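Local coordinates for protein 3-hydroxyacyl-CoA dehydrogenase type-2 (Mycobacterium avium, PDB 3PPI) that probably catalyses the NAD-dependent oxidation of 3-hydroxyacyl-CoA thioesters to their 3-oxoacyl forms, at residues 40-45 against 215-220; 168-173 against 258-263; 142-147 against 192-197. One frame throughout, in Å; residues are numbered along the deposited sequence.

Contact 1: 40-45 against 215-220; sequences GGLGEA and IAPGTM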
loop_
_atom_site.group_PDB
_atom_site.type_symbol
_atom_site.label_atom_id
_atom_site.label_comp_id
_atom_site.label_asym_id
_atom_site.label_seq_id
_atom_site.Cartn_x
_atom_site.Cartn_y
_atom_site.Cartn_z
ATOM N N GLY A 40 -14.607 -27.780 1.845
ATOM C CA GLY A 40 -14.746 -27.317 3.223
ATOM C C GLY A 40 -14.383 -25.860 3.430
ATOM O O GLY A 40 -13.890 -25.208 2.531
ATOM N N GLY A 41 -14.659 -25.359 4.628
ATOM C CA GLY A 41 -14.220 -24.043 5.054
ATOM C C GLY A 41 -14.750 -22.925 4.174
ATOM O O GLY A 41 -15.936 -22.880 3.855
ATOM N N LEU A 42 -13.856 -22.034 3.767
ATOM C CA LEU A 42 -14.242 -20.876 2.983
ATOM C C LEU A 42 -14.820 -21.302 1.632
ATOM O O LEU A 42 -15.793 -20.737 1.154
ATOM C CB LEU A 42 -13.029 -19.970 2.755
ATOM C CG LEU A 42 -12.285 -19.448 3.975
ATOM C CD1 LEU A 42 -11.145 -18.468 3.514
ATOM C CD2 LEU A 42 -13.256 -18.779 4.957
ATOM N N GLY A 43 -14.186 -22.290 1.010
ATOM C CA GLY A 43 -14.631 -22.790 -0.285
ATOM C C GLY A 43 -16.019 -23.407 -0.243
ATOM O O GLY A 43 -16.824 -23.167 -1.136
ATOM N N GLU A 44 -16.305 -24.197 0.791
ATOM C CA GLU A 44 -17.640 -24.772 0.944
ATOM C C GLU A 44 -18.701 -23.674 1.017
ATOM O O GLU A 44 -19.739 -23.762 0.350
ATOM C CB GLU A 44 -17.719 -25.678 2.183
ATOM C CG GLU A 44 -19.126 -26.155 2.527
ATOM C CD GLU A 44 -19.174 -27.027 3.785
ATOM O OE1 GLU A 44 -18.108 -27.382 4.326
ATOM O OE2 GLU A 44 -20.295 -27.354 4.232
ATOM N N ALA A 45 -18.450 -22.643 1.815
ATOM C CA ALA A 45 -19.436 -21.571 1.971
ATOM C C ALA A 45 -19.666 -20.854 0.626
ATOM O O ALA A 45 -20.792 -20.453 0.290
ATOM C CB ALA A 45 -18.991 -20.587 3.055
ATOM N N ILE A 215 -9.523 -11.654 -2.593
ATOM C CA ILE A 215 -9.895 -11.415 -1.209
ATOM C C ILE A 215 -8.678 -11.772 -0.383
ATOM O O ILE A 215 -8.079 -12.849 -0.568
ATOM C CB ILE A 215 -11.086 -12.290 -0.767
ATOM C CG1 ILE A 215 -12.335 -11.977 -1.613
ATOM C CG2 ILE A 215 -11.370 -12.100 0.733
ATOM C CD1 ILE A 215 -13.516 -12.945 -1.369
ATOM N N ALA A 216 -8.302 -10.868 0.520
ATOM C CA ALA A 216 -7.249 -11.128 1.513
ATOM C C ALA A 216 -7.902 -11.288 2.877
ATOM O O ALA A 216 -8.173 -10.300 3.555
ATOM C CB ALA A 216 -6.227 -9.984 1.540
ATOM N N PRO A 217 -8.183 -12.530 3.282
ATOM C CA PRO A 217 -8.822 -12.687 4.579
ATOM C C PRO A 217 -7.884 -12.432 5.750
ATOM O O PRO A 217 -6.664 -12.600 5.630
ATOM C CB PRO A 217 -9.262 -14.154 4.599
ATOM C CG PRO A 217 -9.145 -14.645 3.206
ATOM C CD PRO A 217 -8.103 -13.808 2.539
ATOM N N GLY A 218 -8.464 -12.003 6.865
ATOM C CA GLY A 218 -7.784 -11.991 8.140
ATOM C C GLY A 218 -7.865 -13.398 8.724
ATOM O O GLY A 218 -7.623 -14.370 8.016
ATOM N N THR A 219 -8.189 -13.503 10.004
ATOM C CA THR A 219 -8.308 -14.796 10.690
ATOM C C THR A 219 -9.746 -15.280 10.589
ATOM O O THR A 219 -10.661 -14.637 11.117
ATOM C CB THR A 219 -7.871 -14.690 12.165
ATOM O OG1 THR A 219 -6.630 -13.970 12.225
ATOM C CG2 THR A 219 -7.688 -16.093 12.792
ATOM N N MET A 220 -9.927 -16.422 9.921
ATOM C CA MET A 220 -11.246 -16.939 9.571
ATOM C C MET A 220 -11.534 -18.253 10.286
ATOM O O MET A 220 -10.615 -19.045 10.558
ATOM C CB MET A 220 -11.328 -17.169 8.060
ATOM C CG MET A 220 -10.975 -15.981 7.173
ATOM S SD MET A 220 -11.875 -14.448 7.537
ATOM C CE MET A 220 -13.429 -14.753 6.676
#

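Contact 2: 168-173 against 258-263; sequences ALVLTA and FLLTNG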
loop_
_atom_site.group_PDB
_atom_site.type_symbol
_atom_site.label_atom_id
_atom_site.label_comp_id
_atom_site.label_asym_id
_atom_site.label_seq_id
_atom_site.Cartn_x
_atom_site.Cartn_y
_atom_site.Cartn_z
ATOM N N ALA A 168 -15.467 -13.687 -14.556
ATOM C CA ALA A 168 -14.711 -13.105 -13.452
ATOM C C ALA A 168 -14.070 -14.168 -12.584
ATOM O O ALA A 168 -14.631 -15.254 -12.399
ATOM C CB ALA A 168 -15.612 -12.200 -12.594
ATOM N N LEU A 169 -12.893 -13.837 -12.061
ATOM C CA LEU A 169 -12.147 -14.695 -11.157
ATOM C C LEU A 169 -11.993 -13.988 -9.815
ATOM O O LEU A 169 -11.849 -12.772 -9.773
ATOM C CB LEU A 169 -10.755 -14.988 -11.697
ATOM C CG LEU A 169 -10.626 -15.593 -13.085
ATOM C CD1 LEU A 169 -9.127 -15.761 -13.446
ATOM C CD2 LEU A 169 -11.400 -16.888 -13.175
ATOM N N VAL A 170 -12.045 -14.775 -8.741
ATOM C CA VAL A 170 -11.711 -14.344 -7.404
ATOM C C VAL A 170 -10.592 -15.254 -6.924
ATOM O O VAL A 170 -10.761 -16.469 -6.868
ATOM C CB VAL A 170 -12.912 -14.436 -6.447
ATOM C CG1 VAL A 170 -12.527 -14.052 -5.018
ATOM C CG2 VAL A 170 -14.029 -13.521 -6.952
ATOM N N LEU A 171 -9.445 -14.654 -6.617
ATOM C CA LEU A 171 -8.332 -15.369 -6.011
ATOM C C LEU A 171 -8.367 -15.120 -4.494
ATOM O O LEU A 171 -8.994 -14.152 -4.024
ATOM C CB LEU A 171 -7.015 -14.892 -6.599
ATOM C CG LEU A 171 -6.950 -14.592 -8.113
ATOM C CD1 LEU A 171 -5.542 -14.096 -8.491
ATOM C CD2 LEU A 171 -7.342 -15.816 -8.932
ATOM N N THR A 172 -7.714 -15.990 -3.730
ATOM C CA THR A 172 -7.638 -15.830 -2.288
ATOM C C THR A 172 -6.176 -15.646 -1.866
ATOM O O THR A 172 -5.313 -16.498 -2.114
ATOM C CB THR A 172 -8.269 -16.997 -1.526
ATOM O OG1 THR A 172 -9.588 -17.264 -2.022
ATOM C CG2 THR A 172 -8.357 -16.675 -0.017
ATOM N N ALA A 173 -5.910 -14.510 -1.238
ATOM C CA ALA A 173 -4.620 -14.242 -0.656
ATOM C C ALA A 173 -4.727 -14.405 0.857
ATOM O O ALA A 173 -5.228 -15.430 1.348
ATOM C CB ALA A 173 -4.175 -12.856 -1.042
ATOM N N PHE A 258 -19.959 -10.817 -4.249
ATOM C CA PHE A 258 -19.901 -9.402 -4.622
ATOM C C PHE A 258 -18.866 -9.142 -5.725
ATOM O O PHE A 258 -19.123 -8.396 -6.671
ATOM C CB PHE A 258 -19.568 -8.535 -3.397
ATOM C CG PHE A 258 -19.246 -7.112 -3.743
ATOM C CD1 PHE A 258 -20.249 -6.234 -4.105
ATOM C CD2 PHE A 258 -17.940 -6.654 -3.734
ATOM C CE1 PHE A 258 -19.951 -4.914 -4.425
ATOM C CE2 PHE A 258 -17.633 -5.334 -4.075
ATOM C CZ PHE A 258 -18.651 -4.467 -4.428
ATOM N N LEU A 259 -17.683 -9.728 -5.589
ATOM C CA LEU A 259 -16.622 -9.526 -6.594
ATOM C C LEU A 259 -16.993 -10.113 -7.954
ATOM O O LEU A 259 -16.557 -9.629 -8.999
ATOM C CB LEU A 259 -15.310 -10.124 -6.110
ATOM C CG LEU A 259 -14.697 -9.404 -4.901
ATOM C CD1 LEU A 259 -13.448 -10.110 -4.372
ATOM C CD2 LEU A 259 -14.400 -7.963 -5.241
ATOM N N LEU A 260 -17.796 -11.159 -7.927
ATOM C CA LEU A 260 -18.288 -11.782 -9.139
ATOM C C LEU A 260 -19.381 -10.969 -9.811
ATOM O O LEU A 260 -19.497 -11.014 -11.034
ATOM C CB LEU A 260 -18.802 -13.192 -8.846
ATOM C CG LEU A 260 -17.758 -14.229 -8.406
ATOM C CD1 LEU A 260 -18.417 -15.576 -8.246
ATOM C CD2 LEU A 260 -16.585 -14.326 -9.378
ATOM N N THR A 261 -20.188 -10.243 -9.041
ATOM C CA THR A 261 -21.378 -9.589 -9.600
ATOM C C THR A 261 -21.250 -8.079 -9.849
ATOM O O THR A 261 -21.911 -7.560 -10.748
ATOM C CB THR A 261 -22.612 -9.814 -8.704
ATOM O OG1 THR A 261 -22.323 -9.363 -7.377
ATOM C CG2 THR A 261 -22.997 -11.310 -8.682
ATOM N N ASN A 262 -20.437 -7.363 -9.079
ATOM C CA ASN A 262 -20.314 -5.912 -9.284
ATOM C C ASN A 262 -19.509 -5.669 -10.556
ATOM O O ASN A 262 -18.380 -6.143 -10.668
ATOM C CB ASN A 262 -19.596 -5.247 -8.105
ATOM C CG ASN A 262 -19.490 -3.748 -8.274
ATOM O OD1 ASN A 262 -18.677 -3.257 -9.051
ATOM N ND2 ASN A 262 -20.328 -3.009 -7.550
ATOM N N GLY A 263 -20.066 -4.917 -11.494
ATOM C CA GLY A 263 -19.461 -4.804 -12.823
ATOM C C GLY A 263 -18.210 -3.941 -12.955
ATOM O O GLY A 263 -17.529 -4.026 -13.975
HETATM O O HOH W 1 -13.771 -10.730 -9.600
#

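Contact 3: 142-147 against 192-197; sequences NGTYNV and AGVIGL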
loop_
_atom_site.group_PDB
_atom_site.type_symbol
_atom_site.label_atom_id
_atom_site.label_comp_id
_atom_site.label_asym_id
_atom_site.label_seq_id
_atom_site.Cartn_x
_atom_site.Cartn_y
_atom_site.Cartn_z
ATOM N N ASN A 142 1.789 -21.022 -7.225
ATOM C CA ASN A 142 1.754 -21.781 -8.497
ATOM C C ASN A 142 0.375 -22.419 -8.731
ATOM O O ASN A 142 -0.155 -22.359 -9.835
ATOM C CB ASN A 142 2.863 -22.860 -8.601
ATOM C CG ASN A 142 4.269 -22.270 -8.616
ATOM O OD1 ASN A 142 4.427 -21.082 -8.608
ATOM N ND2 ASN A 142 5.285 -23.114 -8.614
ATOM N N GLY A 143 -0.209 -23.005 -7.691
ATOM C CA GLY A 143 -1.541 -23.596 -7.801
ATOM C C GLY A 143 -2.601 -22.586 -8.229
ATOM O O GLY A 143 -3.441 -22.869 -9.088
ATOM N N THR A 144 -2.546 -21.397 -7.658
ATOM C CA THR A 144 -3.466 -20.323 -8.046
ATOM C C THR A 144 -3.272 -19.950 -9.506
ATOM O O THR A 144 -4.261 -19.823 -10.245
ATOM C CB THR A 144 -3.310 -19.090 -7.153
ATOM O OG1 THR A 144 -3.731 -19.444 -5.832
ATOM C CG2 THR A 144 -4.160 -17.888 -7.663
ATOM N N TYR A 145 -2.021 -19.796 -9.932
ATOM C CA TYR A 145 -1.750 -19.400 -11.316
ATOM C C TYR A 145 -2.216 -20.476 -12.289
ATOM O O TYR A 145 -2.778 -20.160 -13.338
ATOM C CB TYR A 145 -0.287 -19.074 -11.538
ATOM C CG TYR A 145 -0.021 -18.342 -12.837
ATOM C CD1 TYR A 145 -0.316 -16.995 -12.958
ATOM C CD2 TYR A 145 0.471 -19.005 -13.950
ATOM C CE1 TYR A 145 -0.091 -16.307 -14.144
ATOM C CE2 TYR A 145 0.706 -18.329 -15.154
ATOM C CZ TYR A 145 0.431 -16.981 -15.237
ATOM O OH TYR A 145 0.660 -16.282 -16.397
ATOM N N ASN A 146 -2.029 -21.743 -11.918
ATOM C CA ASN A 146 -2.421 -22.864 -12.776
ATOM C C ASN A 146 -3.940 -22.918 -12.965
ATOM O O ASN A 146 -4.419 -23.096 -14.081
ATOM C CB ASN A 146 -1.918 -24.203 -12.218
ATOM C CG ASN A 146 -2.039 -25.348 -13.224
ATOM O OD1 ASN A 146 -1.533 -25.259 -14.361
ATOM N ND2 ASN A 146 -2.695 -26.441 -12.809
ATOM N N VAL A 147 -4.685 -22.757 -11.879
ATOM C CA VAL A 147 -6.143 -22.717 -11.964
ATOM C C VAL A 147 -6.562 -21.510 -12.823
ATOM O O VAL A 147 -7.370 -21.644 -13.744
ATOM C CB VAL A 147 -6.797 -22.666 -10.563
ATOM C CG1 VAL A 147 -8.312 -22.473 -10.666
ATOM C CG2 VAL A 147 -6.472 -23.943 -9.788
ATOM N N ALA A 192 1.585 -12.815 -0.820
ATOM C CA ALA A 192 2.013 -11.563 -1.466
ATOM C C ALA A 192 2.108 -11.722 -2.988
ATOM O O ALA A 192 1.721 -10.822 -3.762
ATOM C CB ALA A 192 3.339 -11.051 -0.854
ATOM N N GLY A 193 2.595 -12.874 -3.426
ATOM C CA GLY A 193 2.615 -13.197 -4.850
ATOM C C GLY A 193 1.214 -13.141 -5.455
ATOM O O GLY A 193 1.024 -12.561 -6.522
ATOM N N VAL A 194 0.230 -13.734 -4.782
ATOM C CA VAL A 194 -1.172 -13.668 -5.235
ATOM C C VAL A 194 -1.723 -12.229 -5.269
ATOM O O VAL A 194 -2.356 -11.786 -6.249
ATOM C CB VAL A 194 -2.086 -14.578 -4.365
ATOM C CG1 VAL A 194 -3.561 -14.403 -4.754
ATOM C CG2 VAL A 194 -1.687 -16.046 -4.558
ATOM N N ILE A 195 -1.443 -11.485 -4.215
ATOM C CA ILE A 195 -1.820 -10.088 -4.179
ATOM C C ILE A 195 -1.284 -9.347 -5.411
ATOM O O ILE A 195 -2.060 -8.706 -6.117
ATOM C CB ILE A 195 -1.342 -9.410 -2.883
ATOM C CG1 ILE A 195 -2.204 -9.898 -1.703
ATOM C CG2 ILE A 195 -1.336 -7.866 -3.040
ATOM C CD1 ILE A 195 -1.679 -9.480 -0.341
ATOM N N GLY A 196 0.007 -9.470 -5.696
ATOM C CA GLY A 196 0.624 -8.758 -6.835
ATOM C C GLY A 196 0.161 -9.243 -8.212
ATOM O O GLY A 196 0.120 -8.497 -9.192
ATOM N N LEU A 197 -0.197 -10.508 -8.275
ATOM C CA LEU A 197 -0.727 -11.104 -9.492
ATOM C C LEU A 197 -2.053 -10.436 -9.913
ATOM O O LEU A 197 -2.360 -10.369 -11.101
ATOM C CB LEU A 197 -0.949 -12.604 -9.257
ATOM C CG LEU A 197 -1.630 -13.423 -10.344
ATOM C CD1 LEU A 197 -0.854 -13.274 -11.657
ATOM C CD2 LEU A 197 -1.724 -14.876 -9.888
#

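Contact 1: 40-45 against 215-220
The one ring in this contact, the puckered pyrrolidine of Pro217, meets Leu42: its CG lies 4.3 Å from Leu42 CD1. No aromatic ring or planar polar group takes part. The other branch of the leucine, CD2, rests 4.0 Å from Met220 CB, so the forked tip bridges two residues on either side of Gly218 and Thr219. The bond from CA to CB of Leu42 points at 215-220, and with CG beside the backbone N (chi1 -57°) CD1 is directed at Pro217 and CD2 at Met220. Met220 crosses the leucine at about a right angle; chi1 -54° sets Met220 CG 3.6 Å from Pro217 CB, and the bends at chi2 and chi3 then turn SD and CE. A flexible thioether chain suits these bends, and the stiff proline suits the end of strand 210-217. Gly40, Gly41 and Gly43 belong to the glycine-rich segment joining the first strand to the first helix of the Rossmann fold, which in this family binds the dinucleotide cofactor; here Gly40, with Gly37, belongs to a magnesium site. Around the contact, Phe252 and Thr222 also touch Leu42, while Tyr264 of the second subunit packs on Met220. With no hydrogen bond crossing between the segments, the attachment is purely apolar and small, resting on dispersion and on the exclusion of water.

Contact 2: 168-173 against 258-263
Val170 reaches from strand 167-172 to two consecutive leucines of helix 249-261, its CB pointing at the helix. From CB the side chain forks at once. CG1, anti to the backbone N (chi1 177°), comes 4.1 Å from Leu259 CD1. CG2 does more: it sits 3.6 Å from Leu260 CD2 and 3.7 Å from Leu259 CB, wedged between the two leucines, each of which crosses the valine at about a right angle. A beta-branched residue is well placed here, since both methyls branch next to the backbone, and so each can meet a different leucine atom. Leu260 starts off to one side, yet its CD2 swings in to meet the strand again at Ala168, 4.0 Å from the alanine CB; the small methyl lets helix and strand come close at that end. The fold is the doubly wound parallel sheet of the Rossmann type, and helix 249-261 packs on the strand's Val170 side, while Leu171 turns to helix 185-205 on the other. The backbones are joined as well, through a water that donates 2.8 Å to Leu169 O and 3.1 Å to Leu259 O; the latter carbonyl, near the end of the helix, also takes a hydrogen bond from Arg211 NH1. Beyond the strand, the same helix faces a partner: Phe258 stacks on Phe258 of the second subunit, and Asn262 ND2 is hydrogen-bonded to Asp254 OD2 of that subunit.

Contact 3: 142-147 against 192-197
Thr144 OG1 lies 4.2 Å from Val194 CG2, where two helices pack, but its hydrogen bond is made within its own helix, to the carbonyl O of Tyr140 one turn earlier. Threonine fits such a buried place because the hydroxyl is satisfied locally and the methyl is left for packing; CG2 approaches Leu197 CD2 loosely, at 4.5 Å. Leu197 has its closer partner in Tyr145. Its CD1 lies at the edge of the tyrosine ring, in the ring plane, 4.0 Å from Tyr145 CD1, and its CD2 reaches the same ring carbon. Leucine and tyrosine cross at about a right angle; in Leu197 CG is anti to the backbone N (chi1 174°), which leads the forked end over to the tyrosine. Helices 130-156 and 185-205 run in roughly the same direction here, 33° apart with axes 10.4 Å from each other, as expected of successive connections in a parallel Rossmann-type sheet. Leu171 of strand 167-172 lies beneath them, touching Thr144, Val194 and Leu197. In this family the equivalent pair of helices commonly joins its mates from another subunit in a four-helix interface, and the partners here agree: the Tyr145 ring stacks on Phe133 of the third subunit, and Tyr145 OH is hydrogen-bonded to Thr185 OG1 of that subunit. Glycine suits position 196, where Ala192 packs against Gly196 of the third subunit.

Following the chain from its N terminus, residues 40-45 open the loop that contact 1 closes at 215-220, tying the first helix to the end of strand 210-217. Contact 3, between 142-147 and 192-197, is nested wholly inside that loop and joins the helices before and after strand 167-172. Contact 2 starts on this strand, between the two halves of contact 3, and closes only at 258-263, so it crosses both other contacts. Strands 167-172 and 210-217 are neighbours in the sheet, where Ile215 pairs with Leu171 and Ala173, and strand 167-172 is shared by the sheet and the helix pair. Sheet and flanking helices are thereby bound together.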